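Local coordinates for metallo-beta-lactamase domain-containing protein (Enterococcus faecalis, PDB 2AZ4) that is of unknown function but binds two zinc ions in a metallo-beta-lactamase fold and may act as an RNA exonuclease, at residues I184-D189 with V401-L406; A269-I272 with T278-L281; F34-E39 with D65-R70. All blocks are in the same frame, centred on the assembly; numbering follows the deposited sequence.

In the fold
Contact 3 (F34-E39 with D65-R70) closes first along the chain, in loops that follow strand 30-34 and precede strand 85-89 of one mixed sheet. Contact 1 (I184-D189 with V401-L406) lies at the ends of strands 182-186 and 399-403 of a second mixed sheet. It encloses about 210 residues, including contact 2 (A269-I272 with T278-L281), where helix 265-274 packs on strand 278-282 of a separate parallel sheet. Contacts 1 and 3, centres about 19 Å apart, touch where F34 and D35 meet Y186. Contact 2 lies about 34 Å from contact 1, centre to centre; the chain then returns through strand 399-403, just after which H404 binds zinc.

Contact 1 (I184-D189 with V401-L406). With ZN (zinc ion), chain D; ZN (zinc ion), chain C.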
loop_
_atom_site.group_PDB
_atom_site.type_symbol
_atom_site.label_atom_id
_atom_site.label_comp_id
_atom_site.label_asym_id
_atom_site.label_seq_id
_atom_site.Cartn_x
_atom_site.Cartn_y
_atom_site.Cartn_z
ATOM N N ILE A 184 22.973 0.073 -0.767
ATOM C CA ILE A 184 21.933 -0.880 -1.129
ATOM C C ILE A 184 20.570 -0.170 -1.234
ATOM O O ILE A 184 20.410 0.934 -0.750
ATOM C CB ILE A 184 21.905 -2.089 -0.176
ATOM C CG1 ILE A 184 21.419 -1.691 1.220
ATOM C CG2 ILE A 184 23.299 -2.759 -0.132
ATOM C CD1 ILE A 184 21.223 -2.883 2.131
ATOM N N THR A 185 19.610 -0.806 -1.889
ATOM C CA THR A 185 18.376 -0.146 -2.257
ATOM C C THR A 185 17.208 -1.096 -2.084
ATOM O O THR A 185 17.280 -2.246 -2.503
ATOM C CB THR A 185 18.437 0.315 -3.738
ATOM O OG1 THR A 185 19.537 1.225 -3.901
ATOM C CG2 THR A 185 17.151 1.009 -4.130
ATOM N N TYR A 186 16.137 -0.591 -1.464
ATOM C CA TYR A 186 14.896 -1.314 -1.264
ATOM C C TYR A 186 13.821 -0.569 -2.034
ATOM O O TYR A 186 13.583 0.592 -1.755
ATOM C CB TYR A 186 14.559 -1.329 0.222
ATOM C CG TYR A 186 13.188 -1.892 0.525
ATOM C CD1 TYR A 186 12.821 -3.182 0.099
ATOM C CD2 TYR A 186 12.236 -1.122 1.203
ATOM C CE1 TYR A 186 11.549 -3.701 0.386
ATOM C CE2 TYR A 186 10.969 -1.626 1.488
ATOM C CZ TYR A 186 10.631 -2.912 1.084
ATOM O OH TYR A 186 9.387 -3.418 1.374
ATOM N N THR A 187 13.192 -1.211 -3.013
ATOM C CA THR A 187 12.277 -0.483 -3.909
ATOM C C THR A 187 10.933 -0.139 -3.274
ATOM O O THR A 187 10.259 0.794 -3.716
ATOM C CB THR A 187 11.974 -1.267 -5.234
ATOM O OG1 THR A 187 11.363 -2.528 -4.927
ATOM C CG2 THR A 187 13.233 -1.479 -6.032
ATOM N N GLY A 188 10.544 -0.913 -2.266
ATOM C CA GLY A 188 9.165 -0.925 -1.803
ATOM C C GLY A 188 8.338 -1.465 -2.951
ATOM O O GLY A 188 8.839 -2.264 -3.765
ATOM N N ASP A 189 7.083 -1.040 -3.019
ATOM C CA ASP A 189 6.221 -1.306 -4.165
ATOM C C ASP A 189 6.252 -0.111 -5.094
ATOM O O ASP A 189 6.278 1.023 -4.612
ATOM C CB ASP A 189 4.783 -1.483 -3.687
ATOM C CG ASP A 189 4.540 -2.790 -3.004
ATOM O OD1 ASP A 189 5.467 -3.617 -2.840
ATOM O OD2 ASP A 189 3.383 -3.009 -2.629
ATOM N N VAL A 401 18.178 -8.742 -5.815
ATOM C CA VAL A 401 17.483 -9.666 -4.930
ATOM C C VAL A 401 15.962 -9.565 -5.128
ATOM O O VAL A 401 15.356 -8.630 -4.600
ATOM C CB VAL A 401 17.799 -9.359 -3.422
ATOM C CG1 VAL A 401 17.185 -10.428 -2.501
ATOM C CG2 VAL A 401 19.263 -9.234 -3.187
ATOM N N PRO A 402 15.338 -10.494 -5.894
ATOM C CA PRO A 402 13.880 -10.451 -5.932
ATOM C C PRO A 402 13.254 -10.730 -4.563
ATOM O O PRO A 402 13.714 -11.622 -3.821
ATOM C CB PRO A 402 13.518 -11.563 -6.922
ATOM C CG PRO A 402 14.785 -11.746 -7.760
ATOM C CD PRO A 402 15.865 -11.552 -6.776
ATOM N N ILE A 403 12.237 -9.929 -4.237
ATOM C CA ILE A 403 11.433 -10.086 -3.026
ATOM C C ILE A 403 9.999 -9.735 -3.392
ATOM O O ILE A 403 9.752 -9.304 -4.507
ATOM C CB ILE A 403 11.906 -9.162 -1.890
ATOM C CG1 ILE A 403 11.874 -7.682 -2.348
ATOM C CG2 ILE A 403 13.259 -9.628 -1.360
ATOM C CD1 ILE A 403 12.121 -6.671 -1.245
ATOM N N HIS A 404 9.067 -9.958 -2.464
ATOM C CA HIS A 404 7.665 -9.605 -2.670
ATOM C C HIS A 404 7.203 -10.202 -4.012
ATOM O O HIS A 404 6.720 -9.491 -4.903
ATOM C CB HIS A 404 7.523 -8.068 -2.634
ATOM C CG HIS A 404 6.229 -7.574 -2.074
ATOM N ND1 HIS A 404 5.701 -8.043 -0.889
ATOM C CD2 HIS A 404 5.384 -6.611 -2.510
ATOM C CE1 HIS A 404 4.572 -7.402 -0.633
ATOM N NE2 HIS A 404 4.360 -6.528 -1.604
ATOM N N THR A 405 7.374 -11.522 -4.138
ATOM C CA THR A 405 7.176 -12.232 -5.393
ATOM C C THR A 405 6.966 -13.747 -5.158
ATOM O O THR A 405 7.541 -14.330 -4.243
ATOM C CB THR A 405 8.362 -11.944 -6.396
ATOM O OG1 THR A 405 8.118 -12.599 -7.640
ATOM C CG2 THR A 405 9.735 -12.384 -5.817
ATOM N N LEU A 406 6.094 -14.353 -5.954
ATOM C CA LEU A 406 5.907 -15.815 -5.957
ATOM C C LEU A 406 6.778 -16.517 -7.024
ATOM O O LEU A 406 6.820 -17.753 -7.073
ATOM C CB LEU A 406 4.431 -16.184 -6.162
ATOM C CG LEU A 406 3.352 -15.504 -5.314
ATOM C CD1 LEU A 406 1.957 -16.030 -5.661
ATOM C CD2 LEU A 406 3.637 -15.688 -3.854
HETATM ZN ZN ZN D . 2.910 -4.777 -1.322
HETATM ZN ZN ZN C . 1.474 -1.665 -2.102
HETATM O O HOH W 1 0.339 -3.109 -3.301
HETATM O O HOH W 2 0.963 -3.562 -0.884
HETATM O O HOH W 3 1.459 -5.575 -2.975
#
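D189 and H404 meet through a zinc ion, while Y186 and I403 pack directly, earlier in the two segments. In the packed part, CD1 of I403 reaches the edge of the Y186 ring, close to its plane, 3.4 Å from CE1 of Y186. CG1 of I403 sits between the backbone N and the carbonyl carbon (chi1 57°), and the extended second torsion carries CD1 forward to the tyrosine. One face of that ring is covered by the backbone N of G188, 3.7 Å above its centre, and the phenol OH is hydrogen-bonded to D35, which links the ring to the loop that follows strand 30-34 of the other mixed sheet.

The polar part is bridged by metal and water. OD2 of D189 lies 2.2 Å from the zinc ion of chain D and 2.4 Å from that of chain C, so one carboxylate oxygen joins both metals. NE2 of H404 binds the chain D zinc at 2.3 Å. The other carboxylate oxygen, OD1 of D189, comes obliquely to the imidazole, 3.0 Å from CD2 of H404, the two planes being 32° apart. No hydrogen bond links the segments here; the shared metal holds the two groups together. Water 2 bridges both zinc ions, with water 3 on the chain D ion and water 1 on the chain C ion. These three zinc-bound waters contrast with the buried, apolar meeting of Y186 and I403.

D96 and H97 complete the protein ligands of the chain D zinc, and H92, H94 and H167 those of the chain C zinc. A bridging aspartate and a late histidine, each just beyond a strand, are typical of the dinuclear site of the metallo-beta-lactamase fold.

Contact 2 (A269-I272 with T278-L281)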
loop_
_atom_site.group_PDB
_atom_site.type_symbol
_atom_site.label_atom_id
_atom_site.label_comp_id
_atom_site.label_asym_id
_atom_site.label_seq_id
_atom_site.Cartn_x
_atom_site.Cartn_y
_atom_site.Cartn_z
ATOM N N ALA A 269 -8.659 12.475 -6.362
ATOM C CA ALA A 269 -8.340 13.834 -6.809
ATOM C C ALA A 269 -8.502 14.032 -8.312
ATOM O O ALA A 269 -9.109 15.027 -8.754
ATOM C CB ALA A 269 -6.933 14.254 -6.328
ATOM N N LYS A 270 -7.976 13.102 -9.109
ATOM C CA LYS A 270 -8.107 13.185 -10.578
ATOM C C LYS A 270 -9.528 13.035 -11.065
ATOM O O LYS A 270 -9.951 13.707 -12.026
ATOM C CB LYS A 270 -7.231 12.143 -11.293
ATOM C CG LYS A 270 -5.745 12.283 -11.013
ATOM C CD LYS A 270 -5.182 13.590 -11.618
ATOM C CE LYS A 270 -3.877 14.024 -10.944
ATOM N NZ LYS A 270 -3.090 14.970 -11.810
ATOM N N ILE A 271 -10.269 12.123 -10.446
ATOM C CA ILE A 271 -11.674 11.965 -10.790
ATOM C C ILE A 271 -12.420 13.292 -10.564
ATOM O O ILE A 271 -13.143 13.758 -11.445
ATOM C CB ILE A 271 -12.324 10.739 -10.053
ATOM C CG1 ILE A 271 -11.758 9.445 -10.638
ATOM C CG2 ILE A 271 -13.857 10.753 -10.184
ATOM C CD1 ILE A 271 -11.966 8.226 -9.759
ATOM N N ILE A 272 -12.233 13.891 -9.391
ATOM C CA ILE A 272 -12.803 15.202 -9.070
ATOM C C ILE A 272 -12.432 16.270 -10.113
ATOM O O ILE A 272 -13.283 17.070 -10.533
ATOM C CB ILE A 272 -12.362 15.626 -7.644
ATOM C CG1 ILE A 272 -12.982 14.680 -6.614
ATOM C CG2 ILE A 272 -12.727 17.073 -7.344
ATOM C CD1 ILE A 272 -12.472 14.883 -5.202
ATOM N N THR A 278 -20.676 16.549 -11.105
ATOM C CA THR A 278 -20.231 16.863 -9.756
ATOM C C THR A 278 -19.995 15.590 -8.962
ATOM O O THR A 278 -20.885 14.767 -8.832
ATOM C CB THR A 278 -21.284 17.686 -8.992
ATOM O OG1 THR A 278 -21.557 18.899 -9.699
ATOM C CG2 THR A 278 -20.802 18.003 -7.584
ATOM N N VAL A 279 -18.802 15.458 -8.406
ATOM C CA VAL A 279 -18.443 14.302 -7.593
ATOM C C VAL A 279 -18.867 14.496 -6.149
ATOM O O VAL A 279 -18.706 15.590 -5.606
ATOM C CB VAL A 279 -16.917 14.048 -7.644
ATOM C CG1 VAL A 279 -16.534 12.843 -6.799
ATOM C CG2 VAL A 279 -16.481 13.831 -9.097
ATOM N N VAL A 280 -19.390 13.419 -5.541
ATOM C CA VAL A 280 -19.748 13.402 -4.116
ATOM C C VAL A 280 -19.099 12.177 -3.472
ATOM O O VAL A 280 -19.318 11.046 -3.902
ATOM C CB VAL A 280 -21.299 13.390 -3.899
ATOM C CG1 VAL A 280 -21.647 13.598 -2.437
ATOM C CG2 VAL A 280 -21.960 14.470 -4.728
ATOM N N LEU A 281 -18.293 12.396 -2.453
ATOM C CA LEU A 281 -17.595 11.281 -1.801
ATOM C C LEU A 281 -18.203 10.958 -0.422
ATOM O O LEU A 281 -18.872 11.801 0.185
ATOM C CB LEU A 281 -16.089 11.579 -1.661
ATOM C CG LEU A 281 -15.207 11.826 -2.912
ATOM C CD1 LEU A 281 -13.706 12.032 -2.603
ATOM C CD2 LEU A 281 -15.358 10.706 -3.942
#
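A helix followed by a tight connection into a strand of a parallel sheet forms this contact: helix 265-274 packs its I271 and I272 against V279 and L281 of strand 278-282. V279 is at the centre. Its two methyls divide the work: CG2 lies 3.9 Å from CA of I272 and close to the carbonyl O of I271, while CG1 faces the side chain of I272, 4.0 Å from its CG1. With CG1 of V279 anti to the backbone N (chi1 -180°), CG2 falls on the side of the helix backbone, and the branched residue straddles the start of the I272 side chain, which it crosses at about a right angle.

I272 then extends along the strand. Its second torsion is extended (172°), which brings CD1 tip to tip with CD1 of L281 at 4.1 Å. The I271 side chain gives a lighter touch, its CG2 standing 4.2 Å from CG2 of V279. The side-chain contacts are all apolar, no hydrogen bond crosses, and the spacing is that of ordinary van der Waals packing.

The layer continues around them: I271 also lies on L329 of the adjacent strand 328-331, and I272 on L289 of helix 283-293. Distant from the zinc ions, helix 265-274 joins parallel strands 256-260 and 278-282, with strand 328-331 between them, and its packing here is that of a beta-alpha-beta crossover on a parallel sheet.

Contact 3 (F34-E39 with D65-R70); sequences FDFGTE and DLYDPR
F36 brings together two loops of the metallo-beta-lactamase fold, packing on L66 and Y67. Its segment follows strand 30-34; theirs precedes strand 85-89.

The apolar contacts all converge on the far end of the phenylalanine ring. CD2 of L66 comes to the ring edge, near its plane, 3.7 Å from CE1 of F36; the two side chains approach from opposite directions. CG of L66 is anti to the backbone N (chi1 -162°), which points the leucine side chain toward F36. Y67 meets the same end obliquely, its CE1 lying 3.9 Å from CZ of F36, and the leucine methyl and the tyrosine carbon reach CZ from directions roughly at right angles. F36 also rests on M100 and on V88 of strand 85-89, and Y67 meets Y73 edge-to-face.

Hydrogen bonds fix the surroundings and do not cross between the loops. The phenol OH of Y67 is hydrogen-bonded to the backbone O of P61, which would restrain the ring that F36 touches. D35, preceded by a cis peptide bond, bonds through OD2 to ND1 of H97, a zinc ligand; this second-shell carboxylate probably orients the histidine. T38 donates OG1 to the O of E39 at 3.1 Å, from above the carbonyl plane. OD1 of D68 accepts the backbone N of R70 at 3.2 Å, an Asx turn leading into the 3-10 segment.

A salt bridge closes the far end of segment 65-70. The R70 guanidinium takes the D68 carboxylate side-on, and the D68 oxygens lie close to the guanidinium plane of R70: NE of R70 lies 3.0 Å from OD1 of D68 and also reaches OD2, while NH2 of R70 is 2.7 Å from OD2 of D68.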
loop_
_atom_site.group_PDB
_atom_site.type_symbol
_atom_site.label_atom_id
_atom_site.label_comp_id
_atom_site.label_asym_id
_atom_site.label_seq_id
_atom_site.Cartn_x
_atom_site.Cartn_y
_atom_site.Cartn_z
ATOM N N PHE A 34 12.671 -2.795 7.790
ATOM C CA PHE A 34 11.648 -2.353 6.830
ATOM C C PHE A 34 11.127 -3.587 6.101
ATOM O O PHE A 34 11.884 -4.516 5.854
ATOM C CB PHE A 34 12.224 -1.364 5.801
ATOM C CG PHE A 34 13.510 -1.833 5.148
ATOM C CD1 PHE A 34 14.753 -1.505 5.698
ATOM C CD2 PHE A 34 13.477 -2.610 3.985
ATOM C CE1 PHE A 34 15.931 -1.942 5.121
ATOM C CE2 PHE A 34 14.668 -3.041 3.383
ATOM C CZ PHE A 34 15.885 -2.720 3.951
ATOM N N ASP A 35 9.834 -3.639 5.786
ATOM C CA ASP A 35 8.810 -2.783 6.381
ATOM C C ASP A 35 8.353 -3.444 7.690
ATOM O O ASP A 35 9.201 -3.917 8.459
ATOM C CB ASP A 35 7.659 -2.590 5.374
ATOM C CG ASP A 35 8.084 -1.756 4.167
ATOM O OD1 ASP A 35 8.806 -0.746 4.370
ATOM O OD2 ASP A 35 7.685 -2.070 3.019
ATOM N N PHE A 36 7.044 -3.475 7.957
ATOM C CA PHE A 36 6.534 -3.985 9.240
ATOM C C PHE A 36 5.066 -4.472 9.162
ATOM O O PHE A 36 4.232 -4.076 9.971
ATOM C CB PHE A 36 6.685 -2.909 10.335
ATOM C CG PHE A 36 7.110 -3.467 11.661
ATOM C CD1 PHE A 36 8.403 -3.966 11.829
ATOM C CD2 PHE A 36 6.233 -3.516 12.723
ATOM C CE1 PHE A 36 8.814 -4.494 13.045
ATOM C CE2 PHE A 36 6.633 -4.048 13.963
ATOM C CZ PHE A 36 7.919 -4.543 14.120
ATOM N N GLY A 37 4.766 -5.295 8.155
ATOM C CA GLY A 37 3.475 -5.936 8.038
ATOM C C GLY A 37 3.620 -7.375 8.467
ATOM O O GLY A 37 4.682 -7.785 8.949
ATOM N N THR A 38 2.553 -8.137 8.321
ATOM C CA THR A 38 2.590 -9.562 8.616
ATOM C C THR A 38 2.474 -10.306 7.310
ATOM O O THR A 38 1.994 -9.747 6.317
ATOM C CB THR A 38 1.435 -10.007 9.585
ATOM O OG1 THR A 38 0.184 -10.008 8.887
ATOM C CG2 THR A 38 1.341 -9.081 10.777
ATOM N N GLU A 39 2.920 -11.560 7.289
ATOM C CA GLU A 39 2.571 -12.437 6.161
ATOM C C GLU A 39 1.093 -12.797 6.252
ATOM O O GLU A 39 0.492 -12.690 7.338
ATOM C CB GLU A 39 3.445 -13.697 6.144
ATOM C CG GLU A 39 4.932 -13.395 5.943
ATOM C CD GLU A 39 5.795 -14.660 5.783
ATOM O OE1 GLU A 39 5.222 -15.746 5.543
ATOM O OE2 GLU A 39 7.045 -14.576 5.929
ATOM N N ASP A 65 14.564 -7.613 20.798
ATOM C CA ASP A 65 14.506 -6.225 21.276
ATOM C C ASP A 65 13.975 -5.241 20.227
ATOM O O ASP A 65 14.577 -4.205 19.960
ATOM C CB ASP A 65 15.874 -5.780 21.805
ATOM C CG ASP A 65 16.210 -6.396 23.162
ATOM O OD1 ASP A 65 15.344 -6.414 24.079
ATOM O OD2 ASP A 65 17.359 -6.861 23.324
ATOM N N LEU A 66 12.852 -5.603 19.624
ATOM C CA LEU A 66 12.160 -4.766 18.665
ATOM C C LEU A 66 10.664 -4.684 18.986
ATOM O O LEU A 66 10.055 -3.616 18.858
ATOM C CB LEU A 66 12.413 -5.263 17.228
ATOM C CG LEU A 66 12.118 -4.267 16.088
ATOM C CD1 LEU A 66 13.083 -3.095 16.034
ATOM C CD2 LEU A 66 12.040 -4.935 14.717
ATOM N N TYR A 67 10.059 -5.788 19.416
ATOM C CA TYR A 67 8.626 -5.744 19.714
ATOM C C TYR A 67 8.408 -5.055 21.061
ATOM O O TYR A 67 9.296 -5.068 21.907
ATOM C CB TYR A 67 7.978 -7.131 19.695
ATOM C CG TYR A 67 7.998 -7.818 18.348
ATOM C CD1 TYR A 67 7.376 -7.240 17.225
ATOM C CD2 TYR A 67 8.619 -9.048 18.189
ATOM C CE1 TYR A 67 7.400 -7.877 15.998
ATOM C CE2 TYR A 67 8.645 -9.693 16.950
ATOM C CZ TYR A 67 8.036 -9.109 15.871
ATOM O OH TYR A 67 8.041 -9.755 14.653
ATOM N N ASP A 68 7.250 -4.417 21.222
ATOM C CA ASP A 68 6.885 -3.702 22.453
ATOM C C ASP A 68 7.065 -4.686 23.608
ATOM O O ASP A 68 6.398 -5.699 23.637
ATOM C CB ASP A 68 5.424 -3.243 22.319
ATOM C CG ASP A 68 4.907 -2.419 23.524
ATOM O OD1 ASP A 68 5.590 -2.309 24.562
ATOM O OD2 ASP A 68 3.780 -1.875 23.403
ATOM N N PRO A 69 7.975 -4.398 24.557
ATOM C CA PRO A 69 8.203 -5.335 25.670
ATOM C C PRO A 69 6.948 -5.692 26.469
ATOM O O PRO A 69 6.862 -6.801 27.006
ATOM C CB PRO A 69 9.156 -4.568 26.594
ATOM C CG PRO A 69 9.146 -3.180 26.124
ATOM C CD PRO A 69 8.829 -3.208 24.673
ATOM N N ARG A 70 5.989 -4.764 26.545
ATOM C CA ARG A 70 4.769 -4.972 27.326
ATOM C C ARG A 70 3.952 -6.160 26.809
ATOM O O ARG A 70 3.118 -6.710 27.522
ATOM C CB ARG A 70 3.915 -3.696 27.332
ATOM C CG ARG A 70 4.644 -2.429 27.840
ATOM C CD ARG A 70 3.740 -1.218 27.692
ATOM N NE ARG A 70 3.520 -0.898 26.276
ATOM C CZ ARG A 70 2.704 0.048 25.842
ATOM N NH1 ARG A 70 2.003 0.770 26.707
ATOM N NH2 ARG A 70 2.585 0.276 24.542
#